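PDB 4RK6: glucose-resistance amylase regulator from Weissella paramesenteroides ATCC 33313, which probably regulates transcription as a DNA-binding repressor of the LacI family, and binds glucose between the two lobes of its sugar-binding core. Local coordinates for residues G31-Y41 with P245-L256; H126-D134 with P189-V200. All blocks are in the same frame, centred on the assembly; numbering follows the deposited sequence.

Interaction 1. Residues G31-Y41 with P245-L256; sequences GLYETTISSGY and PEIGRIAMQLFL
One face of the Y41 ring receives the methyl of selenomethionine M252, whose CE lies 3.9 Å from the ring centroid and 23° off its normal, a CH-pi contact. F255 turns an edge to that same ring in an offset edge-to-face pair, planes at 79°, while L256 CD2 approaches Y41 CE1 at 3.7 Å. The R249 guanidinium has E246 CA over one face, offset toward the rim, and E34 OE2 at its edge. This salt bridge, R249 NH1 to E34 OE2 at 2.6 Å, lies in the guanidinium plane, yet NH1 meets OE2 from above the carboxylate plane. Both NE and NH2 of R249 hold E246 OE1, so the arginine joins two carboxylates in one network. Between these ends, T35 packs as a knob among R249, M252, Q253 and L256, and M252 answers among L32, T35, T36 and S39; its bend at chi2 carries the selenium past T36 toward Y41. Where G31 faces G248 the backbones close in, and G31 CA donates a CA-H...O contact to P245 O at 3.3 Å. The segment axes approach to 7.1 Å and cross at -38°. This is side-by-side packing of two helices on the parallel sheet of a periplasmic-binding-protein-like lobe, L32 and F255 both reaching strand 12-18.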
loop_
_atom_site.group_PDB
_atom_site.type_symbol
_atom_site.label_atom_id
_atom_site.label_comp_id
_atom_site.label_asym_id
_atom_site.label_seq_id
_atom_site.Cartn_x
_atom_site.Cartn_y
_atom_site.Cartn_z
ATOM N N GLY A 31 -8.603 -1.488 11.816
ATOM C CA GLY A 31 -9.434 -1.083 12.951
ATOM C C GLY A 31 -10.823 -1.693 12.911
ATOM O O GLY A 31 -11.332 -2.204 13.927
ATOM N N LEU A 32 -11.464 -1.606 11.751
ATOM C CA LEU A 32 -12.781 -2.230 11.539
ATOM C C LEU A 32 -12.751 -3.704 11.890
ATOM O O LEU A 32 -13.616 -4.214 12.594
ATOM C CB LEU A 32 -13.201 -2.123 10.083
ATOM C CG LEU A 32 -13.776 -0.811 9.612
ATOM C CD1 LEU A 32 -13.971 -0.953 8.125
ATOM C CD2 LEU A 32 -15.114 -0.521 10.305
ATOM N N TYR A 33 -11.728 -4.377 11.387
ATOM C CA TYR A 33 -11.544 -5.799 11.563
ATOM C C TYR A 33 -11.399 -6.195 13.033
ATOM O O TYR A 33 -12.039 -7.153 13.492
ATOM C CB TYR A 33 -10.308 -6.229 10.789
ATOM C CG TYR A 33 -10.105 -7.708 10.734
ATOM C CD1 TYR A 33 -10.756 -8.484 9.771
ATOM C CD2 TYR A 33 -9.232 -8.341 11.619
ATOM C CE1 TYR A 33 -10.556 -9.855 9.711
ATOM C CE2 TYR A 33 -9.023 -9.708 11.564
ATOM C CZ TYR A 33 -9.685 -10.461 10.613
ATOM O OH TYR A 33 -9.465 -11.819 10.573
ATOM N N GLU A 34 -10.560 -5.481 13.776
ATOM C CA GLU A 34 -10.430 -5.799 15.193
ATOM C C GLU A 34 -11.747 -5.672 15.966
ATOM O O GLU A 34 -11.999 -6.468 16.852
ATOM C CB GLU A 34 -9.285 -5.055 15.879
ATOM C CG GLU A 34 -9.251 -3.549 15.765
ATOM C CD GLU A 34 -7.976 -2.990 16.362
ATOM O OE1 GLU A 34 -7.562 -3.497 17.423
ATOM O OE2 GLU A 34 -7.382 -2.054 15.782
ATOM N N THR A 35 -12.596 -4.708 15.619
ATOM C CA THR A 35 -13.869 -4.557 16.328
ATOM C C THR A 35 -14.920 -5.537 15.826
ATOM O O THR A 35 -15.737 -6.010 16.616
ATOM C CB THR A 35 -14.378 -3.095 16.285
ATOM O OG1 THR A 35 -13.379 -2.247 16.861
ATOM C CG2 THR A 35 -15.663 -2.934 17.086
ATOM N N THR A 36 -14.915 -5.866 14.530
ATOM C CA THR A 36 -15.835 -6.885 14.009
ATOM C C THR A 36 -15.515 -8.254 14.588
ATOM O O THR A 36 -16.420 -9.011 14.955
ATOM C CB THR A 36 -15.809 -7.007 12.469
ATOM O OG1 THR A 36 -14.503 -7.411 12.029
ATOM C CG2 THR A 36 -16.193 -5.691 11.830
ATOM N N ILE A 37 -14.221 -8.561 14.668
ATOM C CA ILE A 37 -13.767 -9.862 15.171
ATOM C C ILE A 37 -14.289 -10.098 16.592
ATOM O O ILE A 37 -14.852 -11.151 16.896
ATOM C CB ILE A 37 -12.209 -9.999 15.087
ATOM C CG1 ILE A 37 -11.824 -11.311 14.402
ATOM C CG2 ILE A 37 -11.515 -9.864 16.446
ATOM C CD1 ILE A 37 -12.107 -11.322 12.916
ATOM N N SER A 38 -14.147 -9.095 17.448
ATOM C CA SER A 38 -14.496 -9.240 18.846
ATOM C C SER A 38 -16.002 -9.127 19.100
ATOM O O SER A 38 -16.457 -9.456 20.187
ATOM C CB SER A 38 -13.733 -8.218 19.686
ATOM O OG SER A 38 -13.925 -6.910 19.188
ATOM N N SER A 39 -16.775 -8.669 18.113
ATOM C CA SER A 39 -18.229 -8.635 18.238
ATOM C C SER A 39 -18.929 -9.773 17.502
ATOM O O SER A 39 -20.159 -9.815 17.470
ATOM C CB SER A 39 -18.764 -7.290 17.728
ATOM O OG SER A 39 -18.387 -7.091 16.376
ATOM N N GLY A 40 -18.171 -10.689 16.898
ATOM C CA GLY A 40 -18.775 -11.818 16.179
ATOM C C GLY A 40 -19.351 -11.505 14.804
ATOM O O GLY A 40 -20.240 -12.213 14.319
ATOM N N TYR A 41 -18.846 -10.445 14.175
ATOM C CA TYR A 41 -19.217 -10.086 12.808
ATOM C C TYR A 41 -18.091 -10.472 11.877
ATOM O O TYR A 41 -16.936 -10.605 12.283
ATOM C CB TYR A 41 -19.427 -8.574 12.656
ATOM C CG TYR A 41 -20.806 -8.103 13.009
ATOM C CD1 TYR A 41 -21.173 -7.911 14.333
ATOM C CD2 TYR A 41 -21.744 -7.853 12.023
ATOM C CE1 TYR A 41 -22.450 -7.478 14.662
ATOM C CE2 TYR A 41 -23.015 -7.413 12.338
ATOM C CZ TYR A 41 -23.362 -7.240 13.660
ATOM O OH TYR A 41 -24.613 -6.811 13.993
ATOM N N PRO A 245 -6.705 3.447 12.366
ATOM C CA PRO A 245 -7.344 2.307 13.009
ATOM C C PRO A 245 -8.408 2.747 14.008
ATOM O O PRO A 245 -9.443 2.073 14.071
ATOM C CB PRO A 245 -6.182 1.555 13.689
ATOM C CG PRO A 245 -4.944 2.054 12.983
ATOM C CD PRO A 245 -5.248 3.480 12.598
ATOM N N GLU A 246 -8.192 3.846 14.726
ATOM C CA GLU A 246 -9.195 4.331 15.681
ATOM C C GLU A 246 -10.467 4.762 14.934
ATOM O O GLU A 246 -11.586 4.453 15.357
ATOM C CB GLU A 246 -8.651 5.436 16.551
ATOM C CG GLU A 246 -9.656 5.975 17.553
ATOM C CD GLU A 246 -9.999 5.012 18.674
ATOM O OE1 GLU A 246 -9.484 3.862 18.723
ATOM O OE2 GLU A 246 -10.794 5.444 19.536
ATOM N N ILE A 247 -10.300 5.428 13.792
ATOM C CA ILE A 247 -11.468 5.750 12.951
ATOM C C ILE A 247 -12.285 4.500 12.635
ATOM O O ILE A 247 -13.502 4.504 12.769
ATOM C CB ILE A 247 -11.046 6.521 11.673
ATOM C CG1 ILE A 247 -10.498 7.888 12.058
ATOM C CG2 ILE A 247 -12.212 6.643 10.696
ATOM C CD1 ILE A 247 -9.689 8.568 10.955
ATOM N N GLY A 248 -11.617 3.422 12.234
ATOM C CA GLY A 248 -12.286 2.167 11.939
ATOM C C GLY A 248 -12.962 1.580 13.175
ATOM O O GLY A 248 -14.128 1.192 13.125
ATOM N N ARG A 249 -12.245 1.517 14.297
ATOM C CA ARG A 249 -12.844 0.943 15.514
ATOM C C ARG A 249 -14.099 1.706 15.963
ATOM O O ARG A 249 -15.120 1.096 16.324
ATOM C CB ARG A 249 -11.836 0.940 16.672
ATOM C CG ARG A 249 -10.705 -0.057 16.517
ATOM C CD ARG A 249 -9.933 -0.206 17.827
ATOM N NE ARG A 249 -9.131 0.975 18.132
ATOM C CZ ARG A 249 -7.889 1.198 17.680
ATOM N NH1 ARG A 249 -7.258 0.306 16.913
ATOM N NH2 ARG A 249 -7.265 2.306 18.026
ATOM N N ILE A 250 -14.021 3.027 15.946
ATOM C CA ILE A 250 -15.111 3.884 16.422
ATOM C C ILE A 250 -16.311 3.817 15.477
ATOM O O ILE A 250 -17.466 3.774 15.930
ATOM C CB ILE A 250 -14.600 5.312 16.663
ATOM C CG1 ILE A 250 -13.572 5.313 17.819
ATOM C CG2 ILE A 250 -15.719 6.294 16.975
ATOM C CD1 ILE A 250 -14.104 4.889 19.175
ATOM N N ALA A 251 -16.069 3.772 14.172
ATOM C CA ALA A 251 -17.183 3.572 13.231
ATOM C C ALA A 251 -17.945 2.259 13.516
ATOM O O ALA A 251 -19.175 2.223 13.558
ATOM C CB ALA A 251 -16.693 3.598 11.790
HETATM N N MSE A 252 -17.218 1.178 13.753
HETATM C CA MSE A 252 -17.859 -0.097 14.047
HETATM C C MSE A 252 -18.551 -0.010 15.389
HETATM O O MSE A 252 -19.682 -0.500 15.549
HETATM C CB MSE A 252 -16.842 -1.241 13.978
HETATM C CG MSE A 252 -17.481 -2.613 14.152
HETATM SE SE MSE A 252 -18.863 -3.056 12.847
HETATM C CE MSE A 252 -19.630 -4.650 13.728
ATOM N N GLN A 253 -17.923 0.642 16.353
ATOM C CA GLN A 253 -18.552 0.774 17.683
ATOM C C GLN A 253 -19.847 1.582 17.640
ATOM O O GLN A 253 -20.806 1.293 18.359
ATOM C CB GLN A 253 -17.603 1.414 18.696
ATOM C CG GLN A 253 -18.020 1.120 20.125
ATOM C CD GLN A 253 -17.977 -0.361 20.413
ATOM O OE1 GLN A 253 -16.998 -1.048 20.072
ATOM N NE2 GLN A 253 -19.030 -0.878 21.034
ATOM N N LEU A 254 -19.856 2.627 16.825
ATOM C CA LEU A 254 -21.056 3.412 16.614
ATOM C C LEU A 254 -22.197 2.523 16.124
ATOM O O LEU A 254 -23.324 2.597 16.643
ATOM C CB LEU A 254 -20.770 4.547 15.632
ATOM C CG LEU A 254 -21.823 5.630 15.459
ATOM C CD1 LEU A 254 -22.013 6.364 16.774
ATOM C CD2 LEU A 254 -21.370 6.592 14.370
ATOM N N PHE A 255 -21.902 1.640 15.174
ATOM C CA PHE A 255 -22.916 0.728 14.658
ATOM C C PHE A 255 -23.374 -0.232 15.746
ATOM O O PHE A 255 -24.595 -0.441 15.948
ATOM C CB PHE A 255 -22.401 -0.042 13.429
ATOM C CG PHE A 255 -23.267 -1.208 13.040
ATOM C CD1 PHE A 255 -24.557 -1.004 12.571
ATOM C CD2 PHE A 255 -22.808 -2.507 13.155
ATOM C CE1 PHE A 255 -25.380 -2.066 12.235
ATOM C CE2 PHE A 255 -23.616 -3.580 12.803
ATOM C CZ PHE A 255 -24.901 -3.367 12.343
ATOM N N LEU A 256 -22.416 -0.824 16.447
ATOM C CA LEU A 256 -22.746 -1.780 17.511
ATOM C C LEU A 256 -23.589 -1.140 18.630
ATOM O O LEU A 256 -24.457 -1.792 19.202
ATOM C CB LEU A 256 -21.491 -2.407 18.099
ATOM C CG LEU A 256 -20.727 -3.331 17.145
ATOM C CD1 LEU A 256 -19.361 -3.661 17.718
ATOM C CD2 LEU A 256 -21.534 -4.579 16.833
HETATM O O HOH W 1 -14.543 -0.475 19.233
#

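Interaction 2. Residues H126-D134 with P189-V200; sequences HKNIALVGD and PFTAAIATADMV. With GLC (alpha-D-glucopyranose), chain C.
A130 points its methyl straight at the F190 ring, with CB 3.5 Å from the centroid and only 5° off the normal, a CH-pi contact over the ring centre. The contact lies at the start of two neighbouring parallel strands, 129-132 and 192-195, in the alpha/beta sheet of a periplasmic-binding-protein-like lobe. The F190 torsion places CG between the backbone N and the carbonyl carbon (chi1 45°), which lays the ring face across the A130 methyl; Y183 meets that ring edge-to-face. On the same side of the sheet, V132 sends CG2 to A193 and CG1 to V200 CG1, crossing V200 obliquely at the start of helix 198-210. The other side carries I129, L131, A192 and I194. There I194 slants across I129, its CD1 meeting I129 CG2, and its CG2 lies 3.9 Å from L131 CD1; helices 110-123 and 144-155 cover this layer. The backbones are laced in parallel register: A130 N donates to A192 O, and I194 N reaches A130 O at 2.7 Å.

At the N-terminal end, the H126 ring has A192 CB over one face and T191 OG1 near its plane at the edge. ND1 and T191 OG1 are hydrogen-bonded at 2.7 Å, either being a possible donor, and H126 NE2 is held by L281 O. The C-terminal end opens into the sugar pocket, where A197 CB comes 3.7 Å from C6 of the glucose. T196 and A197 both belong to that pocket; T196 OG1 is also hydrogen-bonded to H170, another pocket residue. Glycine at G133 lets the chain pass close beside T196, and the next amide, D134 N, donates to T196 OG1 over 3.0 Å at 160°.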
loop_
_atom_site.group_PDB
_atom_site.type_symbol
_atom_site.label_atom_id
_atom_site.label_comp_id
_atom_site.label_asym_id
_atom_site.label_seq_id
_atom_site.Cartn_x
_atom_site.Cartn_y
_atom_site.Cartn_z
ATOM N N HIS A 126 7.578 30.770 8.063
ATOM C CA HIS A 126 7.100 30.702 6.691
ATOM C C HIS A 126 5.889 31.610 6.514
ATOM O O HIS A 126 5.067 31.738 7.421
ATOM C CB HIS A 126 6.747 29.268 6.317
ATOM C CG HIS A 126 7.925 28.354 6.377
ATOM N ND1 HIS A 126 8.728 28.114 5.284
ATOM C CD2 HIS A 126 8.478 27.676 7.409
ATOM C CE1 HIS A 126 9.735 27.337 5.645
ATOM N NE2 HIS A 126 9.589 27.033 6.923
ATOM N N LYS A 127 5.836 32.250 5.350
ATOM C CA LYS A 127 4.726 33.124 4.948
ATOM C C LYS A 127 4.145 32.734 3.598
ATOM O O LYS A 127 2.927 32.708 3.411
ATOM C CB LYS A 127 5.202 34.582 4.898
ATOM C CG LYS A 127 5.079 35.314 6.234
ATOM C CD LYS A 127 5.634 36.737 6.215
ATOM C CE LYS A 127 4.795 37.696 5.377
ATOM N NZ LYS A 127 5.314 37.867 3.989
ATOM N N ASN A 128 5.024 32.437 2.646
ATOM C CA ASN A 128 4.595 31.981 1.340
ATOM C C ASN A 128 4.520 30.462 1.302
ATOM O O ASN A 128 5.550 29.801 1.387
ATOM C CB ASN A 128 5.554 32.511 0.290
ATOM C CG ASN A 128 5.484 34.023 0.201
ATOM O OD1 ASN A 128 4.391 34.590 0.154
ATOM N ND2 ASN A 128 6.619 34.667 0.210
ATOM N N ILE A 129 3.302 29.936 1.214
ATOM C CA ILE A 129 3.041 28.499 1.452
ATOM C C ILE A 129 2.153 27.922 0.369
ATOM O O ILE A 129 1.170 28.538 -0.031
ATOM C CB ILE A 129 2.415 28.247 2.843
ATOM C CG1 ILE A 129 3.291 28.842 3.940
ATOM C CG2 ILE A 129 2.237 26.753 3.105
ATOM C CD1 ILE A 129 2.765 28.712 5.346
ATOM N N ALA A 130 2.517 26.748 -0.132
ATOM C CA ALA A 130 1.727 26.055 -1.132
ATOM C C ALA A 130 0.966 24.860 -0.525
ATOM O O ALA A 130 1.474 24.192 0.375
ATOM C CB ALA A 130 2.601 25.587 -2.267
ATOM N N LEU A 131 -0.244 24.622 -1.031
ATOM C CA LEU A 131 -0.954 23.370 -0.829
ATOM C C LEU A 131 -0.794 22.564 -2.105
ATOM O O LEU A 131 -1.152 23.021 -3.197
ATOM C CB LEU A 131 -2.444 23.619 -0.517
ATOM C CG LEU A 131 -3.275 22.363 -0.225
ATOM C CD1 LEU A 131 -2.913 21.782 1.128
ATOM C CD2 LEU A 131 -4.763 22.684 -0.237
ATOM N N VAL A 132 -0.237 21.358 -1.968
ATOM C CA VAL A 132 0.072 20.497 -3.117
ATOM C C VAL A 132 -0.597 19.148 -2.938
ATOM O O VAL A 132 -0.480 18.533 -1.895
ATOM C CB VAL A 132 1.598 20.282 -3.312
ATOM C CG1 VAL A 132 1.867 19.419 -4.532
ATOM C CG2 VAL A 132 2.308 21.623 -3.451
ATOM N N GLY A 133 -1.322 18.704 -3.955
ATOM C CA GLY A 133 -2.034 17.452 -3.906
ATOM C C GLY A 133 -3.401 17.594 -4.532
ATOM O O GLY A 133 -3.532 18.103 -5.650
ATOM N N ASP A 134 -4.418 17.130 -3.826
ATOM C CA ASP A 134 -5.789 17.250 -4.308
ATOM C C ASP A 134 -6.343 18.632 -3.918
ATOM O O ASP A 134 -6.822 18.835 -2.810
ATOM C CB ASP A 134 -6.637 16.081 -3.800
ATOM C CG ASP A 134 -8.028 16.061 -4.405
ATOM O OD1 ASP A 134 -8.379 17.011 -5.114
ATOM O OD2 ASP A 134 -8.764 15.088 -4.186
ATOM N N PRO A 189 8.191 30.239 -5.548
ATOM C CA PRO A 189 7.609 31.421 -4.910
ATOM C C PRO A 189 7.121 31.163 -3.496
ATOM O O PRO A 189 6.692 32.096 -2.821
ATOM C CB PRO A 189 6.436 31.783 -5.828
ATOM C CG PRO A 189 6.063 30.511 -6.514
ATOM C CD PRO A 189 7.308 29.677 -6.582
ATOM N N PHE A 190 7.218 29.911 -3.052
ATOM C CA PHE A 190 6.892 29.519 -1.698
ATOM C C PHE A 190 8.058 28.795 -1.038
ATOM O O PHE A 190 8.873 28.148 -1.705
ATOM C CB PHE A 190 5.645 28.628 -1.678
ATOM C CG PHE A 190 5.644 27.546 -2.729
ATOM C CD1 PHE A 190 6.211 26.304 -2.473
ATOM C CD2 PHE A 190 5.060 27.762 -3.976
ATOM C CE1 PHE A 190 6.205 25.320 -3.439
ATOM C CE2 PHE A 190 5.038 26.773 -4.941
ATOM C CZ PHE A 190 5.621 25.546 -4.679
ATOM N N THR A 191 8.118 28.894 0.277
ATOM C CA THR A 191 9.203 28.294 1.066
ATOM C C THR A 191 8.810 26.976 1.728
ATOM O O THR A 191 9.681 26.251 2.228
ATOM C CB THR A 191 9.720 29.259 2.149
ATOM O OG1 THR A 191 8.657 29.586 3.077
ATOM C CG2 THR A 191 10.271 30.529 1.497
ATOM N N ALA A 192 7.505 26.711 1.766
ATOM C CA ALA A 192 6.944 25.504 2.376
ATOM C C ALA A 192 5.775 25.014 1.564
ATOM O O ALA A 192 5.049 25.792 0.931
ATOM C CB ALA A 192 6.503 25.767 3.799
ATOM N N ALA A 193 5.605 23.700 1.564
ATOM C CA ALA A 193 4.500 23.059 0.898
ATOM C C ALA A 193 3.800 22.115 1.872
ATOM O O ALA A 193 4.443 21.374 2.603
ATOM C CB ALA A 193 4.987 22.291 -0.317
ATOM N N ILE A 194 2.480 22.197 1.902
ATOM C CA ILE A 194 1.650 21.280 2.661
ATOM C C ILE A 194 1.161 20.253 1.662
ATOM O O ILE A 194 0.456 20.574 0.703
ATOM C CB ILE A 194 0.459 21.993 3.317
ATOM C CG1 ILE A 194 0.970 23.053 4.296
ATOM C CG2 ILE A 194 -0.413 20.980 4.027
ATOM C CD1 ILE A 194 -0.082 23.950 4.898
ATOM N N ALA A 195 1.548 19.003 1.864
ATOM C CA ALA A 195 1.201 17.929 0.947
ATOM C C ALA A 195 -0.057 17.218 1.413
ATOM O O ALA A 195 -0.115 16.787 2.567
ATOM C CB ALA A 195 2.373 16.952 0.884
ATOM N N THR A 196 -1.050 17.032 0.536
ATOM C CA THR A 196 -2.345 16.495 0.979
ATOM C C THR A 196 -2.318 14.991 1.262
ATOM O O THR A 196 -3.281 14.443 1.802
ATOM C CB THR A 196 -3.495 16.760 -0.024
ATOM O OG1 THR A 196 -3.239 16.077 -1.262
ATOM C CG2 THR A 196 -3.664 18.213 -0.247
ATOM N N ALA A 197 -1.229 14.328 0.880
ATOM C CA ALA A 197 -1.004 12.928 1.248
ATOM C C ALA A 197 0.473 12.671 1.319
ATOM O O ALA A 197 1.273 13.419 0.749
ATOM C CB ALA A 197 -1.667 11.989 0.262
ATOM N N ASP A 198 0.867 11.641 2.067
ATOM C CA ASP A 198 2.293 11.350 2.244
ATOM C C ASP A 198 3.085 11.205 0.919
ATOM O O ASP A 198 4.208 11.717 0.806
ATOM C CB ASP A 198 2.504 10.081 3.069
ATOM C CG ASP A 198 1.847 10.156 4.445
ATOM O OD1 ASP A 198 1.757 11.253 5.052
ATOM O OD2 ASP A 198 1.432 9.075 4.899
HETATM N N MSE A 199 2.497 10.528 -0.065
HETATM C CA MSE A 199 3.185 10.257 -1.348
HETATM C C MSE A 199 3.437 11.559 -2.084
HETATM O O MSE A 199 4.426 11.680 -2.773
HETATM C CB MSE A 199 2.399 9.270 -2.216
HETATM C CG MSE A 199 2.755 7.845 -1.861
HETATM SE SE MSE A 199 4.583 7.528 -2.515
HETATM C CE MSE A 199 4.378 5.585 -2.284
ATOM N N VAL A 200 2.567 12.557 -1.907
ATOM C CA VAL A 200 2.803 13.868 -2.508
ATOM C C VAL A 200 4.111 14.422 -1.949
ATOM O O VAL A 200 4.942 14.961 -2.687
ATOM C CB VAL A 200 1.635 14.837 -2.244
ATOM C CG1 VAL A 200 1.946 16.236 -2.767
ATOM C CG2 VAL A 200 0.345 14.295 -2.827
HETATM C C1 GLC C . -8.731 10.499 1.603
HETATM C C2 GLC C . -9.066 10.701 3.081
HETATM C C3 GLC C . -8.166 11.711 3.763
HETATM C C4 GLC C . -6.705 11.423 3.406
HETATM C C5 GLC C . -6.562 11.538 1.888
HETATM C C6 GLC C . -5.136 11.243 1.429
HETATM O O1 GLC C . -9.339 11.522 0.914
HETATM O O2 GLC C . -10.409 11.156 3.236
HETATM O O3 GLC C . -8.391 11.543 5.159
HETATM O O4 GLC C . -5.865 12.302 4.092
HETATM O O5 GLC C . -7.363 10.580 1.247
HETATM O O6 GLC C . -4.757 9.945 1.761
HETATM O O HOH W 2 7.836 32.157 3.277
#

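In the fold
Interactions 1 and 2 lie on opposite sides of the chain's centre, 34 Å apart between centres and about 12 Å at their nearest atoms, without touching. Along the sequence, 126-134 and 189-200 are nested within the loop closed by 31-41 and 245-256. The first contact joins helices 24-39 and 244-257 in one lobe; the second joins strands 129-132 and 192-195 in the other. This arrangement shows the chain crossing between lobes and returning, as in the LacI-type sugar-binding core. Glucose lies between them: interaction 2 supplies T196 and A197 to its pocket, whereas the P245 side chain of interaction 1 remains about 11 Å away.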